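Local coordinates for protein chitinase A (Cycas revoluta, PDB 4MNK) that probably hydrolyses chitin as a plant class V chitinase of glycosyl hydrolase family 18, and binds N-acetylglucosamine oligosaccharides at two separate places, at residues A[31-36]-A[71-76]; A[57-62]-A[111-116]; A[156-161]-A[185-190]. All coordinates share one frame; numbering follows the deposited sequence.

Interaction 1: A[31-36]-A[71-76]; sequences LYYAFA and TLISIG
Y32 and L72 share the same first torsion (chi1 -74° and -67°), each with CG beside the backbone N, and since they form a parallel bridge their side chains run side by side in one direction. The pairing belongs to the TIM barrel of family 18: helix 52-63 connects strands 30-36 and 70-77 in a beta-alpha-beta unit. L72 touches the tyrosine over a ring face, its CB lying 4.0 Å from the Y32 ring centroid and only 5° off the normal, a CH-pi contact. Further out, L72 CD1 approaches Y32 CE1 to 3.8 Å. The hydroxyl of Y32 is held by T157 and N188 of strands across the barrel interior.

On the other face, Y33 lies alongside I73, with Y33 CD2 4.0 Å from I73 CD1. That methyl also meets A36 CB, which rests in addition on I75 CG1, and L106 of helix 93-110 packs against both A36 and I73.

Five backbone hydrogen bonds join the strands, among them S74 N to Y33 O at 2.9 Å. In regular parallel pairing S74 O would next accept from F35 N; it accepts from A36 N instead, which leaves F35 as one extra residue on strand 30-36. The peptide bond before F35 is cis, and A34 CB stands 3.4 Å above the centre of the F35 ring plane. S74 OG, bonded to D116, meets the ring at its edge and in plane, 3.3 Å from F35 CD1. F35 itself lines the glycan pocket and touches bound sugar. Where the pairing ends, G76 N donates to A36 O, and a water molecule donates to G76 O at 2.8 Å and, weakly, to A36 O.

Interaction 2: A[57-62]-A[111-116]; sequences DFTPTV and GFHGLD
A Schellman motif ends helix 93-110 at G111, and this turn, with F112 and H113 leading into barrel strand 114-119, packs against F58 and T59 of helix 52-63. G111 has positive phi (80°), as the motif requires, and its carbonyl oxygen lies 3.6 Å from T59 CG2. No hydrogen bond crosses between the two segments; the contact is van der Waals packing.

T59 meets F112 over a ring face: OG1 stands 3.7 Å above the F112 plane, displaced toward the rim. The polar need of this OG1 is met by the hydroxyl of T71 on strand 70-77, a bond consistent with the observed rotation of the threonine. With OG1 turned that way, CG2 lies anti to the backbone N and faces G111 O, and its next neighbour is H113 NE2 at 4.2 Å. The two phenylalanine side chains cross at about a right angle, with F58 CD2 3.7 Å from F112 CE1, an oblique meeting that is not a stack.

Behind the touching residues, the helix is kinked at P60, whose ring nitrogen cannot donate to the preceding turn. Across the kink, D57 O on that preceding turn accepts from both T61 N and T61 OG1.

F58 also meets the ring of W10, while F112 reaches Y33 on strand 30-36. Thus helix 52-63 and the turn after helix 93-110 both lean on T71, at the start of strand 70-77 between them.

Interaction 3: A[156-161]-A[185-190]; sequences LTEAVY and DWVNVM. With NAG (2-acetamido-2-deoxy-beta-D-glucopyranose), chain C; NAG (2-acetamido-2-deoxy-beta-D-glucopyranose), chain B.
Backbone hydrogen bonds set the parallel register of segments 156-161 and 185-190, which carry the neighbouring strands 155-161 and 186-190 of the family 18 TIM barrel. N188 takes part in two of them, its N donating to E158 O and its O accepting from V160 N at 2.9 Å, 174° at the hydrogen. M190 N then bonds to V160 O. At the other end D185 N bonds to L156 O, and the D185 carboxylate reaches back so that OD2, through its anti lone pair, accepts from L156 N at 2.8 Å. W186 is bypassed: its buried N and O find no hydrogen-bond partner, although T157 CA makes a CA-H...O contact to W186 O.

The aromatic contact is a CH-pi one. With W186 CG between its backbone N and carbonyl carbon (chi1 70°), the indole lies beside T157, whose CG2 stands over the face, 3.5 Å from the centroid of the five-membered ring. At the indole edge, W186 NE1 donates in the ring plane to N188 OD1 at 3.0 Å, a bent bond (130°) that steadies the amide.

Apolar side chains make the remaining contacts. V160 CG1 meets V187 CB, and V160 CG2 meets V189 CG2; the bent end of M190 brings its CE to 3.7 Å from A159 CB.

Two sugars are reached from the C-terminal ends. Y161 OH donates to O7 of the chain C NAG at 2.6 Å, the oxygen lying in the ring plane; M190 SD comes to 3.2 Å from O1 of the chain B NAG.

Strands 114-119 and 234-247 flank the pair, and helix 125-149 packs on L156 and E158 from outside the barrel.

From the N terminus, interaction 1 closes the first loop: 34 residues, including helix 52-63, separate its two strands. Interaction 2 opens inside that loop and closes beyond it, so the two cross; its 48-residue span takes in strand 70-77 and helices 80-90 and 93-110. Interaction 3 follows in series, closing a 23-residue loop that contains helix 177-183. Interactions 1 and 3 pair adjacent strands within the barrel wall, whereas interaction 2 joins an outer helix to the entry of a strand. Strand 114-119 bridges them, lying between 70-77 and 155-161, and D116 on it joins residues of interactions 1 and 3 through its two carboxylate oxygens.

Interaction 1: A[31-36]-A[71-76]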
loop_
_atom_site.group_PDB
_atom_site.type_symbol
_atom_site.label_atom_id
_atom_site.label_comp_id
_atom_site.label_asym_id
_atom_site.label_seq_id
_atom_site.Cartn_x
_atom_site.Cartn_y
_atom_site.Cartn_z
ATOM N N LEU A 31 -5.232 -10.650 -1.891
ATOM C CA LEU A 31 -4.447 -10.070 -2.974
ATOM C C LEU A 31 -5.255 -8.999 -3.685
ATOM O O LEU A 31 -6.420 -9.211 -4.029
ATOM C CB LEU A 31 -3.986 -11.149 -3.954
ATOM C CG LEU A 31 -2.886 -12.073 -3.433
ATOM C CD1 LEU A 31 -2.793 -13.321 -4.294
ATOM C CD2 LEU A 31 -1.545 -11.345 -3.360
ATOM N N TYR A 32 -4.627 -7.846 -3.887
ATOM C CA TYR A 32 -5.278 -6.701 -4.500
ATOM C C TYR A 32 -4.827 -6.522 -5.942
ATOM O O TYR A 32 -3.639 -6.665 -6.259
ATOM C CB TYR A 32 -4.933 -5.421 -3.745
ATOM C CG TYR A 32 -5.587 -5.201 -2.395
ATOM C CD1 TYR A 32 -5.507 -6.149 -1.370
ATOM C CD2 TYR A 32 -6.231 -4.002 -2.123
ATOM C CE1 TYR A 32 -6.092 -5.909 -0.124
ATOM C CE2 TYR A 32 -6.798 -3.754 -0.886
ATOM C CZ TYR A 32 -6.729 -4.704 0.105
ATOM O OH TYR A 32 -7.295 -4.435 1.327
ATOM N N TYR A 33 -5.789 -6.194 -6.799
ATOM C CA TYR A 33 -5.532 -5.750 -8.163
ATOM C C TYR A 33 -5.474 -4.224 -8.148
ATOM O O TYR A 33 -6.432 -3.571 -7.733
ATOM C CB TYR A 33 -6.665 -6.232 -9.070
ATOM C CG TYR A 33 -6.513 -5.926 -10.544
ATOM C CD1 TYR A 33 -6.190 -6.935 -11.445
ATOM C CD2 TYR A 33 -6.722 -4.639 -11.044
ATOM C CE1 TYR A 33 -6.060 -6.674 -12.800
ATOM C CE2 TYR A 33 -6.588 -4.367 -12.406
ATOM C CZ TYR A 33 -6.259 -5.394 -13.274
ATOM O OH TYR A 33 -6.128 -5.148 -14.626
ATOM N N ALA A 34 -4.356 -3.662 -8.603
ATOM C CA ALA A 34 -4.149 -2.210 -8.626
ATOM C C ALA A 34 -3.872 -1.749 -10.063
ATOM O O ALA A 34 -2.900 -2.206 -10.656
ATOM C CB ALA A 34 -2.979 -1.839 -7.713
ATOM N N PHE A 35 -4.684 -0.866 -10.656
ATOM C CA PHE A 35 -5.833 -0.188 -10.061
ATOM C C PHE A 35 -6.954 -0.085 -11.093
ATOM O O PHE A 35 -6.701 0.007 -12.302
ATOM C CB PHE A 35 -5.478 1.256 -9.681
ATOM C CG PHE A 35 -4.436 1.385 -8.609
ATOM C CD1 PHE A 35 -4.788 1.307 -7.266
ATOM C CD2 PHE A 35 -3.106 1.634 -8.942
ATOM C CE1 PHE A 35 -3.826 1.439 -6.266
ATOM C CE2 PHE A 35 -2.137 1.778 -7.951
ATOM C CZ PHE A 35 -2.495 1.675 -6.612
ATOM N N ALA A 36 -8.193 -0.059 -10.613
ATOM C CA ALA A 36 -9.303 0.423 -11.422
ATOM C C ALA A 36 -9.232 1.950 -11.442
ATOM O O ALA A 36 -8.722 2.568 -10.498
ATOM C CB ALA A 36 -10.619 -0.044 -10.845
ATOM N N THR A 71 -9.628 -11.802 -2.918
ATOM C CA THR A 71 -9.109 -10.686 -3.701
ATOM C C THR A 71 -9.944 -9.426 -3.536
ATOM O O THR A 71 -11.140 -9.484 -3.230
ATOM C CB THR A 71 -9.022 -11.028 -5.197
ATOM O OG1 THR A 71 -10.336 -11.316 -5.685
ATOM C CG2 THR A 71 -8.094 -12.215 -5.439
ATOM N N LEU A 72 -9.291 -8.287 -3.727
ATOM C CA LEU A 72 -9.957 -6.996 -3.754
ATOM C C LEU A 72 -9.437 -6.221 -4.947
ATOM O O LEU A 72 -8.315 -6.443 -5.405
ATOM C CB LEU A 72 -9.701 -6.202 -2.465
ATOM C CG LEU A 72 -10.299 -6.723 -1.147
ATOM C CD1 LEU A 72 -9.427 -7.793 -0.489
ATOM C CD2 LEU A 72 -10.549 -5.576 -0.175
ATOM N N ILE A 73 -10.262 -5.325 -5.467
ATOM C CA ILE A 73 -9.816 -4.429 -6.522
ATOM C C ILE A 73 -9.699 -3.014 -5.957
ATOM O O ILE A 73 -10.632 -2.500 -5.332
ATOM C CB ILE A 73 -10.704 -4.527 -7.797
ATOM C CG1 ILE A 73 -10.159 -3.629 -8.915
ATOM C CG2 ILE A 73 -12.178 -4.256 -7.481
ATOM C CD1 ILE A 73 -10.638 -4.013 -10.302
ATOM N N SER A 74 -8.523 -2.419 -6.136
ATOM C CA SER A 74 -8.240 -1.084 -5.627
ATOM C C SER A 74 -8.527 -0.029 -6.687
ATOM O O SER A 74 -8.128 -0.169 -7.846
ATOM C CB SER A 74 -6.787 -0.991 -5.147
ATOM O OG SER A 74 -6.509 0.282 -4.591
ATOM N N ILE A 75 -9.225 1.024 -6.271
ATOM C CA ILE A 75 -9.636 2.103 -7.154
ATOM C C ILE A 75 -8.809 3.344 -6.848
ATOM O O ILE A 75 -8.748 3.795 -5.699
ATOM C CB ILE A 75 -11.136 2.431 -6.961
ATOM C CG1 ILE A 75 -11.997 1.197 -7.261
ATOM C CG2 ILE A 75 -11.550 3.627 -7.825
ATOM C CD1 ILE A 75 -13.396 1.256 -6.662
ATOM N N GLY A 76 -8.169 3.883 -7.881
ATOM C CA GLY A 76 -7.414 5.119 -7.759
ATOM C C GLY A 76 -5.924 4.910 -7.906
ATOM O O GLY A 76 -5.446 4.520 -8.969
HETATM O O HOH W 1 -6.433 4.884 -11.559
#

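Interaction 2: A[57-62]-A[111-116]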
loop_
_atom_site.group_PDB
_atom_site.type_symbol
_atom_site.label_atom_id
_atom_site.label_comp_id
_atom_site.label_asym_id
_atom_site.label_seq_id
_atom_site.Cartn_x
_atom_site.Cartn_y
_atom_site.Cartn_z
ATOM N N ASP A 57 -9.330 -12.562 -15.167
ATOM C CA ASP A 57 -8.559 -13.774 -14.915
ATOM C C ASP A 57 -7.788 -13.739 -13.601
ATOM O O ASP A 57 -7.369 -14.781 -13.104
ATOM C CB ASP A 57 -7.587 -14.046 -16.067
ATOM C CG ASP A 57 -8.278 -14.525 -17.335
ATOM O OD1 ASP A 57 -9.504 -14.781 -17.321
ATOM O OD2 ASP A 57 -7.572 -14.653 -18.356
ATOM N N PHE A 58 -7.603 -12.542 -13.046
ATOM C CA PHE A 58 -6.777 -12.351 -11.851
ATOM C C PHE A 58 -7.165 -13.289 -10.710
ATOM O O PHE A 58 -6.321 -14.014 -10.180
ATOM C CB PHE A 58 -6.838 -10.890 -11.390
ATOM C CG PHE A 58 -5.993 -10.596 -10.177
ATOM C CD1 PHE A 58 -4.625 -10.369 -10.307
ATOM C CD2 PHE A 58 -6.565 -10.530 -8.909
ATOM C CE1 PHE A 58 -3.840 -10.091 -9.196
ATOM C CE2 PHE A 58 -5.784 -10.253 -7.789
ATOM C CZ PHE A 58 -4.420 -10.030 -7.934
ATOM N N THR A 59 -8.439 -13.268 -10.327
ATOM C CA THR A 59 -8.873 -14.004 -9.141
ATOM C C THR A 59 -8.831 -15.530 -9.325
ATOM O O THR A 59 -8.229 -16.218 -8.498
ATOM C CB THR A 59 -10.226 -13.483 -8.595
ATOM O OG1 THR A 59 -10.098 -12.085 -8.297
ATOM C CG2 THR A 59 -10.630 -14.230 -7.334
ATOM N N PRO A 60 -9.429 -16.066 -10.415
ATOM C CA PRO A 60 -9.272 -17.507 -10.648
ATOM C C PRO A 60 -7.806 -17.947 -10.720
ATOM O O PRO A 60 -7.465 -19.019 -10.220
ATOM C CB PRO A 60 -9.976 -17.730 -11.991
ATOM C CG PRO A 60 -10.967 -16.626 -12.076
ATOM C CD PRO A 60 -10.315 -15.448 -11.422
ATOM N N THR A 61 -6.945 -17.117 -11.307
ATOM C CA THR A 61 -5.528 -17.457 -11.422
ATOM C C THR A 61 -4.844 -17.562 -10.060
ATOM O O THR A 61 -4.212 -18.578 -9.762
ATOM C CB THR A 61 -4.766 -16.468 -12.328
ATOM O OG1 THR A 61 -5.198 -16.650 -13.679
ATOM C CG2 THR A 61 -3.258 -16.700 -12.264
ATOM N N VAL A 62 -4.969 -16.531 -9.230
ATOM C CA VAL A 62 -4.264 -16.551 -7.947
ATOM C C VAL A 62 -4.831 -17.617 -7.007
ATOM O O VAL A 62 -4.097 -18.205 -6.222
ATOM C CB VAL A 62 -4.186 -15.158 -7.258
ATOM C CG1 VAL A 62 -3.475 -14.152 -8.162
ATOM C CG2 VAL A 62 -5.565 -14.653 -6.824
ATOM N N GLY A 111 -15.356 -10.842 -10.199
ATOM C CA GLY A 111 -15.224 -11.893 -9.191
ATOM C C GLY A 111 -14.321 -11.549 -8.019
ATOM O O GLY A 111 -13.752 -12.443 -7.388
ATOM N N PHE A 112 -14.191 -10.256 -7.727
ATOM C CA PHE A 112 -13.475 -9.785 -6.543
ATOM C C PHE A 112 -14.345 -9.878 -5.296
ATOM O O PHE A 112 -15.574 -9.786 -5.374
ATOM C CB PHE A 112 -12.996 -8.345 -6.745
ATOM C CG PHE A 112 -11.871 -8.223 -7.727
ATOM C CD1 PHE A 112 -10.561 -8.451 -7.323
ATOM C CD2 PHE A 112 -12.114 -7.894 -9.055
ATOM C CE1 PHE A 112 -9.509 -8.347 -8.226
ATOM C CE2 PHE A 112 -11.065 -7.788 -9.966
ATOM C CZ PHE A 112 -9.764 -8.017 -9.551
ATOM N N HIS A 113 -13.699 -10.046 -4.146
ATOM C CA HIS A 113 -14.405 -10.162 -2.868
ATOM C C HIS A 113 -14.514 -8.833 -2.134
ATOM O O HIS A 113 -15.123 -8.754 -1.068
ATOM C CB HIS A 113 -13.721 -11.186 -1.960
ATOM C CG HIS A 113 -13.499 -12.514 -2.609
ATOM N ND1 HIS A 113 -14.424 -13.533 -2.563
ATOM C CD2 HIS A 113 -12.449 -12.988 -3.318
ATOM C CE1 HIS A 113 -13.955 -14.578 -3.221
ATOM N NE2 HIS A 113 -12.759 -14.271 -3.692
ATOM N N GLY A 114 -13.925 -7.784 -2.694
ATOM C CA GLY A 114 -13.951 -6.493 -2.037
ATOM C C GLY A 114 -13.429 -5.355 -2.876
ATOM O O GLY A 114 -12.926 -5.556 -3.987
ATOM N N LEU A 115 -13.565 -4.158 -2.310
ATOM C CA LEU A 115 -13.157 -2.903 -2.914
ATOM C C LEU A 115 -12.182 -2.195 -2.000
ATOM O O LEU A 115 -12.292 -2.269 -0.773
ATOM C CB LEU A 115 -14.372 -1.992 -3.107
ATOM C CG LEU A 115 -15.393 -2.391 -4.170
ATOM C CD1 LEU A 115 -16.671 -1.578 -4.021
ATOM C CD2 LEU A 115 -14.805 -2.237 -5.567
ATOM N N ASP A 116 -11.238 -1.491 -2.612
ATOM C CA ASP A 116 -10.300 -0.657 -1.888
ATOM C C ASP A 116 -10.263 0.716 -2.537
ATOM O O ASP A 116 -10.359 0.828 -3.762
ATOM C CB ASP A 116 -8.909 -1.291 -1.904
ATOM C CG ASP A 116 -7.860 -0.434 -1.219
ATOM O OD1 ASP A 116 -7.842 -0.384 0.028
ATOM O OD2 ASP A 116 -7.042 0.181 -1.933
#

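Interaction 3: A[156-161]-A[185-190]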
loop_
_atom_site.group_PDB
_atom_site.type_symbol
_atom_site.label_atom_id
_atom_site.label_comp_id
_atom_site.label_asym_id
_atom_site.label_seq_id
_atom_site.Cartn_x
_atom_site.Cartn_y
_atom_site.Cartn_z
ATOM N N LEU A 156 -14.451 -3.814 2.298
ATOM C CA LEU A 156 -14.115 -2.441 1.967
ATOM C C LEU A 156 -12.908 -2.006 2.772
ATOM O O LEU A 156 -12.922 -2.044 4.004
ATOM C CB LEU A 156 -15.297 -1.501 2.225
ATOM C CG LEU A 156 -15.048 -0.027 1.879
ATOM C CD1 LEU A 156 -14.788 0.164 0.387
ATOM C CD2 LEU A 156 -16.202 0.844 2.351
ATOM N N THR A 157 -11.857 -1.605 2.065
ATOM C CA THR A 157 -10.651 -1.102 2.705
ATOM C C THR A 157 -10.235 0.210 2.055
ATOM O O THR A 157 -10.791 0.610 1.029
ATOM C CB THR A 157 -9.489 -2.140 2.655
ATOM O OG1 THR A 157 -9.065 -2.348 1.301
ATOM C CG2 THR A 157 -9.921 -3.470 3.254
ATOM N N GLU A 158 -9.284 0.899 2.670
ATOM C CA GLU A 158 -8.686 2.069 2.039
ATOM C C GLU A 158 -7.225 2.210 2.440
ATOM O O GLU A 158 -6.819 1.755 3.515
ATOM C CB GLU A 158 -9.458 3.351 2.373
ATOM C CG GLU A 158 -9.110 3.941 3.732
ATOM C CD GLU A 158 -9.976 5.118 4.126
ATOM O OE1 GLU A 158 -9.487 5.956 4.912
ATOM O OE2 GLU A 158 -11.133 5.206 3.660
ATOM N N ALA A 159 -6.448 2.840 1.566
ATOM C CA ALA A 159 -5.080 3.215 1.876
ATOM C C ALA A 159 -5.104 4.452 2.762
ATOM O O ALA A 159 -5.885 5.382 2.527
ATOM C CB ALA A 159 -4.313 3.496 0.597
ATOM N N VAL A 160 -4.256 4.455 3.786
ATOM C CA VAL A 160 -4.086 5.635 4.623
ATOM C C VAL A 160 -2.618 6.027 4.720
ATOM O O VAL A 160 -1.722 5.182 4.626
ATOM C CB VAL A 160 -4.716 5.485 6.046
ATOM C CG1 VAL A 160 -6.219 5.247 5.955
ATOM C CG2 VAL A 160 -4.044 4.379 6.847
ATOM N N TYR A 161 -2.393 7.324 4.892
ATOM C CA TYR A 161 -1.093 7.888 5.225
ATOM C C TYR A 161 -0.539 7.172 6.457
ATOM O O TYR A 161 -1.300 6.583 7.232
ATOM C CB TYR A 161 -1.285 9.380 5.500
ATOM C CG TYR A 161 -0.032 10.217 5.635
ATOM C CD1 TYR A 161 0.206 10.948 6.796
ATOM C CD2 TYR A 161 0.896 10.307 4.596
ATOM C CE1 TYR A 161 1.339 11.737 6.930
ATOM C CE2 TYR A 161 2.038 11.090 4.721
ATOM C CZ TYR A 161 2.250 11.802 5.892
ATOM O OH TYR A 161 3.372 12.585 6.037
ATOM N N ASP A 185 -13.459 -2.699 6.710
ATOM C CA ASP A 185 -12.931 -3.920 7.305
ATOM C C ASP A 185 -11.529 -3.725 7.867
ATOM O O ASP A 185 -11.199 -4.278 8.916
ATOM C CB ASP A 185 -12.987 -5.055 6.294
ATOM C CG ASP A 185 -14.404 -5.408 5.931
ATOM O OD1 ASP A 185 -15.060 -6.111 6.728
ATOM O OD2 ASP A 185 -14.876 -4.956 4.870
ATOM N N TRP A 186 -10.721 -2.930 7.170
ATOM C CA TRP A 186 -9.424 -2.484 7.676
ATOM C C TRP A 186 -8.879 -1.353 6.821
ATOM O O TRP A 186 -9.451 -1.030 5.777
ATOM C CB TRP A 186 -8.412 -3.638 7.770
ATOM C CG TRP A 186 -7.912 -4.207 6.460
ATOM C CD1 TRP A 186 -6.878 -3.737 5.698
ATOM C CD2 TRP A 186 -8.399 -5.378 5.797
ATOM N NE1 TRP A 186 -6.700 -4.537 4.592
ATOM C CE2 TRP A 186 -7.622 -5.551 4.628
ATOM C CE3 TRP A 186 -9.427 -6.290 6.066
ATOM C CZ2 TRP A 186 -7.842 -6.603 3.732
ATOM C CZ3 TRP A 186 -9.642 -7.335 5.177
ATOM C CH2 TRP A 186 -8.856 -7.478 4.021
ATOM N N VAL A 187 -7.788 -0.745 7.279
ATOM C CA VAL A 187 -7.050 0.225 6.481
ATOM C C VAL A 187 -5.622 -0.252 6.279
ATOM O O VAL A 187 -5.042 -0.911 7.146
ATOM C CB VAL A 187 -7.060 1.658 7.086
ATOM C CG1 VAL A 187 -8.473 2.210 7.133
ATOM C CG2 VAL A 187 -6.402 1.697 8.471
ATOM N N ASN A 188 -5.079 0.084 5.117
ATOM C CA ASN A 188 -3.722 -0.268 4.746
ATOM C C ASN A 188 -2.819 0.927 5.005
ATOM O O ASN A 188 -2.853 1.922 4.275
ATOM C CB ASN A 188 -3.687 -0.710 3.283
ATOM C CG ASN A 188 -4.485 -1.981 3.043
ATOM O OD1 ASN A 188 -4.331 -2.969 3.765
ATOM N ND2 ASN A 188 -5.349 -1.960 2.034
ATOM N N VAL A 189 -2.033 0.828 6.074
ATOM C CA VAL A 189 -1.192 1.930 6.530
ATOM C C VAL A 189 0.096 1.977 5.716
ATOM O O VAL A 189 0.917 1.062 5.782
ATOM C CB VAL A 189 -0.864 1.812 8.041
ATOM C CG1 VAL A 189 -0.042 3.004 8.508
ATOM C CG2 VAL A 189 -2.140 1.688 8.866
ATOM N N MET A 190 0.262 3.052 4.953
ATOM C CA MET A 190 1.407 3.195 4.055
ATOM C C MET A 190 2.642 3.685 4.812
ATOM O O MET A 190 3.057 4.842 4.691
ATOM C CB MET A 190 1.047 4.098 2.873
ATOM C CG MET A 190 -0.082 3.519 2.022
ATOM S SD MET A 190 -0.525 4.498 0.584
ATOM C CE MET A 190 -1.471 5.819 1.333
HETATM C C1 NAG C . 7.589 13.314 1.817
HETATM C C2 NAG C . 6.602 12.151 1.702
HETATM C C3 NAG C . 6.861 11.286 0.467
HETATM C C4 NAG C . 7.065 12.124 -0.793
HETATM C C5 NAG C . 8.016 13.299 -0.527
HETATM C C6 NAG C . 8.144 14.219 -1.740
HETATM C C7 NAG C . 5.828 11.520 3.941
HETATM C C8 NAG C . 5.988 10.585 5.104
HETATM N N2 NAG C . 6.639 11.326 2.899
HETATM O O3 NAG C . 5.777 10.398 0.291
HETATM O O4 NAG C . 7.584 11.299 -1.817
HETATM O O5 NAG C . 7.605 14.051 0.607
HETATM O O6 NAG C . 6.906 14.835 -2.022
HETATM O O7 NAG C . 4.984 12.419 3.983
HETATM C C1 NAG B . 2.056 4.624 -2.608
HETATM C C2 NAG B . 1.018 4.084 -3.601
HETATM C C3 NAG B . 1.678 3.283 -4.726
HETATM C C4 NAG B . 2.944 3.941 -5.282
HETATM C C5 NAG B . 3.848 4.404 -4.133
HETATM C C6 NAG B . 5.126 5.100 -4.606
HETATM C C7 NAG B . 0.214 2.207 -2.167
HETATM C C8 NAG B . -1.004 1.512 -1.631
HETATM N N2 NAG B . -0.009 3.264 -2.961
HETATM O O1 NAG B . 1.439 5.537 -1.729
HETATM O O3 NAG B . 0.743 3.059 -5.762
HETATM O O4 NAG B . 3.620 2.994 -6.080
HETATM O O5 NAG B . 3.116 5.272 -3.290
HETATM O O6 NAG B . 4.815 6.266 -5.336
HETATM O O7 NAG B . 1.334 1.792 -1.859
#